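Local structure of substrate binding periplasmic protein (Ralstonia solanacearum, 3LOP) at residues A[84-89]-A[100-105]; A[262-267]-A[288-293]. The protein probably binds leucine or a related small solute in the periplasm as the receptor of a transport system. All blocks are in the same frame, centred on the assembly; numbering follows the deposited sequence.

Contact 1. Residues A[84-89]-A[100-105]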
ATOM      1  N   ALA A  84       8.485  -0.954  -8.564  1.00  3.14           N
ATOM      2  CA  ALA A  84       9.642  -1.478  -9.287  1.00  3.46           C
ATOM      3  C   ALA A  84      10.088  -2.822  -8.719  1.00  3.96           C
ATOM      4  O   ALA A  84      10.505  -3.710  -9.461  1.00  5.22           O
ATOM      5  CB  ALA A  84      10.802  -0.478  -9.233  1.00  3.24           C
ATOM      6  N   ASN A  85       9.990  -2.969  -7.403  1.00  4.37           N
ATOM      7  CA  ASN A  85      10.396  -4.202  -6.744  1.00  3.92           C
ATOM      8  C   ASN A  85       9.512  -5.377  -7.146  1.00  3.67           C
ATOM      9  O   ASN A  85      10.010  -6.448  -7.481  1.00  3.45           O
ATOM     10  CB  ASN A  85      10.372  -4.014  -5.224  1.00  3.75           C
ATOM     11  CG  ASN A  85      11.321  -2.921  -4.761  1.00  4.96           C
ATOM     12  OD1 ASN A  85      12.367  -3.192  -4.165  1.00  6.38           O
ATOM     13  ND2 ASN A  85      10.963  -1.677  -5.045  1.00  2.16           N
ATOM     14  N   VAL A  86       8.200  -5.177  -7.124  1.00  4.14           N
ATOM     15  CA  VAL A  86       7.296  -6.249  -7.498  1.00  4.45           C
ATOM     16  C   VAL A  86       7.405  -6.553  -8.988  1.00  4.44           C
ATOM     17  O   VAL A  86       7.378  -7.713  -9.387  1.00  4.20           O
ATOM     18  CB  VAL A  86       5.836  -5.906  -7.157  1.00  5.30           C
ATOM     19  CG1 VAL A  86       4.922  -7.039  -7.607  1.00  4.93           C
ATOM     20  CG2 VAL A  86       5.696  -5.682  -5.658  1.00  7.62           C
ATOM     21  N   GLU A  87       7.533  -5.518  -9.811  1.00  5.13           N
ATOM     22  CA  GLU A  87       7.645  -5.744 -11.248  1.00  5.13           C
ATOM     23  C   GLU A  87       8.896  -6.557 -11.575  1.00  5.62           C
ATOM     24  O   GLU A  87       8.908  -7.310 -12.548  1.00  6.54           O
ATOM     25  CB  GLU A  87       7.623  -4.412 -12.011  1.00  6.20           C
ATOM     26  CG  GLU A  87       6.284  -3.687 -11.881  1.00  7.95           C
ATOM     27  CD  GLU A  87       6.165  -2.450 -12.756  1.00  9.56           C
ATOM     28  OE1 GLU A  87       7.204  -1.871 -13.131  1.00 10.65           O
ATOM     29  OE2 GLU A  87       5.021  -2.045 -13.055  1.00  9.87           O
ATOM     30  N   ALA A  88       9.938  -6.423 -10.756  1.00  4.92           N
ATOM     31  CA  ALA A  88      11.161  -7.194 -10.975  1.00  5.02           C
ATOM     32  C   ALA A  88      10.887  -8.660 -10.629  1.00  6.00           C
ATOM     33  O   ALA A  88      11.343  -9.568 -11.323  1.00  7.27           O
ATOM     34  CB  ALA A  88      12.300  -6.647 -10.118  1.00  5.11           C
ATOM     35  N   LEU A  89      10.137  -8.897  -9.557  1.00  5.59           N
ATOM     36  CA  LEU A  89       9.807 -10.269  -9.178  1.00  5.39           C
ATOM     37  C   LEU A  89       9.031 -10.938 -10.306  1.00  6.40           C
ATOM     38  O   LEU A  89       9.203 -12.128 -10.569  1.00  8.63           O
ATOM     39  CB  LEU A  89       8.960 -10.300  -7.903  1.00  5.19           C
ATOM     40  CG  LEU A  89       9.641  -9.889  -6.597  1.00  5.72           C
ATOM     41  CD1 LEU A  89       8.615  -9.860  -5.470  1.00  7.05           C
ATOM     42  CD2 LEU A  89      10.759 -10.865  -6.274  1.00  7.55           C
ATOM     43  N   LEU A 100       5.171 -19.383  -6.137  1.00  4.63           N
ATOM     44  CA  LEU A 100       4.780 -18.716  -4.904  1.00  4.27           C
ATOM     45  C   LEU A 100       3.828 -17.549  -5.110  1.00  4.59           C
ATOM     46  O   LEU A 100       4.177 -16.558  -5.746  1.00  5.66           O
ATOM     47  CB  LEU A 100       6.036 -18.212  -4.188  1.00  6.41           C
ATOM     48  CG  LEU A 100       5.860 -17.709  -2.757  1.00  7.04           C
ATOM     49  CD1 LEU A 100       5.513 -18.875  -1.851  1.00  9.48           C
ATOM     50  CD2 LEU A 100       7.147 -17.039  -2.290  1.00  9.44           C
ATOM     51  N   PRO A 101       2.607 -17.649  -4.566  1.00  4.39           N
ATOM     52  CA  PRO A 101       1.658 -16.548  -4.731  1.00  5.22           C
ATOM     53  C   PRO A 101       2.055 -15.339  -3.888  1.00  4.73           C
ATOM     54  O   PRO A 101       2.524 -15.484  -2.758  1.00  5.51           O
ATOM     55  CB  PRO A 101       0.333 -17.161  -4.283  1.00  6.57           C
ATOM     56  CG  PRO A 101       0.753 -18.167  -3.263  1.00  9.95           C
ATOM     57  CD  PRO A 101       1.980 -18.796  -3.886  1.00  5.84           C
ATOM     58  N   LEU A 102       1.896 -14.152  -4.464  1.00  3.40           N
ATOM     59  CA  LEU A 102       2.197 -12.903  -3.773  1.00  4.61           C
ATOM     60  C   LEU A 102       0.845 -12.280  -3.447  1.00  3.76           C
ATOM     61  O   LEU A 102       0.152 -11.783  -4.333  1.00  3.38           O
ATOM     62  CB  LEU A 102       3.017 -11.969  -4.671  1.00  5.55           C
ATOM     63  CG  LEU A 102       3.123 -10.498  -4.247  1.00  8.26           C
ATOM     64  CD1 LEU A 102       3.483 -10.395  -2.780  1.00  9.26           C
ATOM     65  CD2 LEU A 102       4.163  -9.788  -5.106  1.00  8.25           C
ATOM     66  N   VAL A 103       0.476 -12.322  -2.171  1.00  2.58           N
ATOM     67  CA  VAL A 103      -0.803 -11.790  -1.728  1.00  3.11           C
ATOM     68  C   VAL A 103      -0.671 -10.378  -1.186  1.00  3.12           C
ATOM     69  O   VAL A 103       0.175 -10.101  -0.337  1.00  3.69           O
ATOM     70  CB  VAL A 103      -1.425 -12.693  -0.636  1.00  3.20           C
ATOM     71  CG1 VAL A 103      -2.727 -12.088  -0.128  1.00  4.63           C
ATOM     72  CG2 VAL A 103      -1.678 -14.084  -1.200  1.00  5.35           C
ATOM     73  N   GLY A 104      -1.501  -9.485  -1.709  1.00  3.02           N
ATOM     74  CA  GLY A 104      -1.498  -8.110  -1.250  1.00  3.79           C
ATOM     75  C   GLY A 104      -0.247  -7.284  -1.468  1.00  3.00           C
ATOM     76  O   GLY A 104       0.252  -6.679  -0.520  1.00  3.85           O
ATOM     77  N   PRO A 105       0.297  -7.243  -2.692  1.00  3.91           N
ATOM     78  CA  PRO A 105       1.498  -6.430  -2.901  1.00  3.78           C
ATOM     79  C   PRO A 105       1.153  -5.014  -2.429  1.00  3.88           C
ATOM     80  O   PRO A 105       0.055  -4.518  -2.693  1.00  4.35           O
ATOM     81  CB  PRO A 105       1.722  -6.523  -4.411  1.00  4.35           C
ATOM     82  CG  PRO A 105       0.342  -6.812  -4.961  1.00  4.19           C
ATOM     83  CD  PRO A 105      -0.204  -7.795  -3.961  1.00  3.20           C
TER

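Contact 2. Residues A[262-267]-A[288-293]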
ATOM      1  N   ASN A 262     -15.139   0.442  13.220  1.00  5.04           N
ATOM      2  CA  ASN A 262     -15.068  -0.464  12.080  1.00  5.20           C
ATOM      3  C   ASN A 262     -14.593  -1.829  12.589  1.00  4.58           C
ATOM      4  O   ASN A 262     -13.635  -1.910  13.353  1.00  5.31           O
ATOM      5  CB  ASN A 262     -14.098   0.091  11.036  1.00  5.36           C
ATOM      6  CG  ASN A 262     -13.810  -0.900   9.928  1.00  8.04           C
ATOM      7  OD1 ASN A 262     -12.971  -1.786  10.077  1.00  7.65           O
ATOM      8  ND2 ASN A 262     -14.519  -0.765   8.815  1.00  9.29           N
ATOM      9  N   PRO A 263     -15.270  -2.920  12.180  1.00  4.48           N
ATOM     10  CA  PRO A 263     -14.896  -4.272  12.620  1.00  4.09           C
ATOM     11  C   PRO A 263     -13.427  -4.661  12.465  1.00  3.14           C
ATOM     12  O   PRO A 263     -12.868  -5.308  13.345  1.00  3.63           O
ATOM     13  CB  PRO A 263     -15.815  -5.169  11.797  1.00  4.26           C
ATOM     14  CG  PRO A 263     -17.045  -4.332  11.661  1.00  4.83           C
ATOM     15  CD  PRO A 263     -16.488  -2.959  11.352  1.00  5.18           C
ATOM     16  N   VAL A 264     -12.807  -4.284  11.352  1.00  3.46           N
ATOM     17  CA  VAL A 264     -11.404  -4.627  11.144  1.00  3.44           C
ATOM     18  C   VAL A 264     -10.527  -3.866  12.134  1.00  3.38           C
ATOM     19  O   VAL A 264      -9.592  -4.427  12.707  1.00  4.12           O
ATOM     20  CB  VAL A 264     -10.951  -4.304   9.701  1.00  3.14           C
ATOM     21  CG1 VAL A 264      -9.465  -4.601   9.540  1.00  3.62           C
ATOM     22  CG2 VAL A 264     -11.752  -5.131   8.710  1.00  3.63           C
ATOM     23  N   ILE A 265     -10.842  -2.590  12.343  1.00  3.22           N
ATOM     24  CA  ILE A 265     -10.077  -1.768  13.269  1.00  2.51           C
ATOM     25  C   ILE A 265     -10.269  -2.301  14.684  1.00  3.80           C
ATOM     26  O   ILE A 265      -9.324  -2.341  15.478  1.00  3.25           O
ATOM     27  CB  ILE A 265     -10.509  -0.285  13.186  1.00  2.44           C
ATOM     28  CG1 ILE A 265     -10.316   0.225  11.751  1.00  3.05           C
ATOM     29  CG2 ILE A 265      -9.698   0.559  14.161  1.00  3.34           C
ATOM     30  CD1 ILE A 265      -8.908   0.008  11.175  1.00  2.97           C
ATOM     31  N   ARG A 266     -11.489  -2.723  15.001  1.00  3.03           N
ATOM     32  CA  ARG A 266     -11.738  -3.277  16.322  1.00  4.39           C
ATOM     33  C   ARG A 266     -10.937  -4.560  16.512  1.00  3.43           C
ATOM     34  O   ARG A 266     -10.356  -4.772  17.575  1.00  4.33           O
ATOM     35  CB  ARG A 266     -13.235  -3.529  16.550  1.00  4.18           C
ATOM     36  CG  ARG A 266     -13.971  -2.254  16.945  1.00  5.61           C
ATOM     37  CD  ARG A 266     -15.370  -2.498  17.490  1.00  7.96           C
ATOM     38  NE  ARG A 266     -16.349  -2.799  16.452  1.00  9.55           N
ATOM     39  CZ  ARG A 266     -16.786  -4.020  16.163  1.00  8.57           C
ATOM     40  NH1 ARG A 266     -16.329  -5.067  16.836  1.00  8.68           N
ATOM     41  NH2 ARG A 266     -17.696  -4.189  15.214  1.00  7.84           N
ATOM     42  N   GLU A 267     -10.884  -5.409  15.486  1.00  2.59           N
ATOM     43  CA  GLU A 267     -10.119  -6.646  15.617  1.00  3.33           C
ATOM     44  C   GLU A 267      -8.628  -6.345  15.766  1.00  3.18           C
ATOM     45  O   GLU A 267      -7.921  -7.013  16.524  1.00  3.46           O
ATOM     46  CB  GLU A 267     -10.344  -7.580  14.417  1.00  3.28           C
ATOM     47  CG  GLU A 267      -9.762  -8.976  14.681  1.00  3.21           C
ATOM     48  CD  GLU A 267      -9.824  -9.923  13.498  1.00  5.39           C
ATOM     49  OE1 GLU A 267     -10.322  -9.529  12.423  1.00  4.80           O
ATOM     50  OE2 GLU A 267      -9.364 -11.075  13.654  1.00  6.08           O
ATOM     51  N   GLU A 288      -3.142  -2.492   6.455  1.00  3.32           N
ATOM     52  CA  GLU A 288      -2.966  -3.141   5.160  1.00  3.61           C
ATOM     53  C   GLU A 288      -2.280  -4.498   5.352  1.00  2.14           C
ATOM     54  O   GLU A 288      -2.658  -5.487   4.731  1.00  3.85           O
ATOM     55  CB  GLU A 288      -2.124  -2.255   4.231  1.00  3.68           C
ATOM     56  CG  GLU A 288      -2.079  -2.738   2.788  1.00  5.91           C
ATOM     57  CD  GLU A 288      -1.284  -1.813   1.878  1.00  7.76           C
ATOM     58  OE1 GLU A 288      -1.138  -0.618   2.215  1.00 10.50           O
ATOM     59  OE2 GLU A 288      -0.817  -2.280   0.817  1.00  7.39           O
ATOM     60  N   GLY A 289      -1.277  -4.541   6.225  1.00  1.64           N
ATOM     61  CA  GLY A 289      -0.577  -5.790   6.480  1.00  2.08           C
ATOM     62  C   GLY A 289      -1.463  -6.794   7.198  1.00  2.63           C
ATOM     63  O   GLY A 289      -1.425  -7.995   6.910  1.00  3.28           O
ATOM     64  N   PHE A 290      -2.246  -6.294   8.148  1.00  2.70           N
ATOM     65  CA  PHE A 290      -3.180  -7.101   8.934  1.00  2.82           C
ATOM     66  C   PHE A 290      -4.200  -7.742   7.984  1.00  3.14           C
ATOM     67  O   PHE A 290      -4.458  -8.951   8.041  1.00  3.97           O
ATOM     68  CB  PHE A 290      -3.886  -6.175   9.936  1.00  3.02           C
ATOM     69  CG  PHE A 290      -4.678  -6.882  11.007  1.00  3.00           C
ATOM     70  CD1 PHE A 290      -4.057  -7.347  12.163  1.00  3.36           C
ATOM     71  CD2 PHE A 290      -6.053  -7.023  10.885  1.00  4.79           C
ATOM     72  CE1 PHE A 290      -4.805  -7.940  13.189  1.00  3.36           C
ATOM     73  CE2 PHE A 290      -6.810  -7.616  11.903  1.00  4.17           C
ATOM     74  CZ  PHE A 290      -6.183  -8.073  13.055  1.00  3.07           C
ATOM     75  N   VAL A 291      -4.766  -6.922   7.103  1.00  2.98           N
ATOM     76  CA  VAL A 291      -5.759  -7.381   6.135  1.00  2.80           C
ATOM     77  C   VAL A 291      -5.187  -8.403   5.156  1.00  2.43           C
ATOM     78  O   VAL A 291      -5.820  -9.422   4.873  1.00  2.64           O
ATOM     79  CB  VAL A 291      -6.353  -6.178   5.354  1.00  3.44           C
ATOM     80  CG1 VAL A 291      -7.157  -6.659   4.157  1.00  4.66           C
ATOM     81  CG2 VAL A 291      -7.254  -5.362   6.277  1.00  3.17           C
ATOM     82  N   ALA A 292      -3.994  -8.138   4.637  1.00  2.90           N
ATOM     83  CA  ALA A 292      -3.375  -9.064   3.697  1.00  1.81           C
ATOM     84  C   ALA A 292      -3.149 -10.411   4.372  1.00  2.96           C
ATOM     85  O   ALA A 292      -3.431 -11.465   3.794  1.00  2.65           O
ATOM     86  CB  ALA A 292      -2.058  -8.499   3.191  1.00  3.43           C
ATOM     87  N   ALA A 293      -2.652 -10.371   5.604  1.00  2.38           N
ATOM     88  CA  ALA A 293      -2.397 -11.596   6.351  1.00  3.42           C
ATOM     89  C   ALA A 293      -3.684 -12.382   6.589  1.00  3.23           C
ATOM     90  O   ALA A 293      -3.695 -13.605   6.479  1.00  3.67           O
ATOM     91  CB  ALA A 293      -1.726 -11.271   7.682  1.00  3.67           C
TER

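Contact 1. Residues A[84-89]-A[100-105]
Leu102 has its backbone hydrogen-bonded to Leu117 and Phe119, just before and within the neighbouring parallel strand 118-119, and its side chain leaves the sheet to meet Val86 on the overlying helix. This is a beta-alpha-beta crossover in a Rossmann-like lobe of a periplasmic binding protein: strand 74-78 leads through helices 83-91 and 94-98 to the adjacent parallel strand 102-103. The contact is purely apolar, as suits a buried helix-sheet interface. A chi1 of 165° turns the isobutyl group of Leu102 away from its own backbone N and out to the helix, where CD2 lies 3.8 Å from Val86 CG1 and the two side chains run obliquely past one another. Leu89, one helical turn on, adds a looser touch, its CD1 4.5 Å from Leu102 CD2, and also packs on Thr61 and Val65 of helix 58-71. Branching at CB lets Val86 serve two partners, one with each methyl. Gly104 carries the chain through a turn at positive phi, and the rigid Pro105 ring follows. The segments flank the leucine pocket in sequence: Val81, Gly82 and Thr83 precede the helical one, Ala106 and Thr107 follow the other. Nearest that turn, Val86 CG2 lies 4.2 Å from Pro105 CB.

Contact 2. Residues A[262-267]-A[288-293]
The ring of Phe290 and the carboxylate of Glu267 meet with their planes nearly perpendicular, 88° apart, and Glu267 OE1 stands 4.0 Å from Phe290 CE2. Around the same ring, Tyr32 makes an edge-to-face contact, and Phe268 meets it at an inclined angle. These groups join two helices of the periplasmic binding protein fold, 263-275 and 284-303, whose facing segments cross at 97° with their axes 11.0 Å apart. A long, flat side chain such as Phe290 can span that distance, and its chi1 of -168° directs the ring across the gap. Glu267 CG touches the ring at Phe290 CZ, 4.0 Å away, the two side chains passing at a slant. The acid group is held by a salt bridge from OE1 to Lys294 NZ and a hydrogen bond from OE2 to Trp35 NE1. Beside this, two valines meet at the crossing with compact branched side chains at about a right angle, Val264 CG1 lying 4.0 Å from Val291 CG2. Asn262 is the N-cap of the first helix, a residue whose short amide can bend back over the helix start: its OD1 accepts from Ile265 N at 3.2 Å, on a lone pair in the carbonyl plane.

How the contacts relate
From the N terminus, contact 1 comes first and closes a short loop, the 10 residues between its segments holding the end of helix 83-91 and all of helix 94-98. The chain then leaves by strand 118-119, builds the second parallel sheet with strands 144-149, 174-178, 199-203 and 224-227, and only afterwards enters contact 2, which closes a loop of 20 residues. The two loops are thus in series, neither enclosing nor crossing the other. Their centres lie 21 Å apart, yet 100-105 packs directly on 288-293: Val103 CG1 is 4.0 Å from Ala292 O. Helix 284-303 thereby joins the first sheet to helix 263-275, and it contributes Arg285 to the leucine pocket, whose Thr83 and Ala106 adjoin contact 1 in sequence.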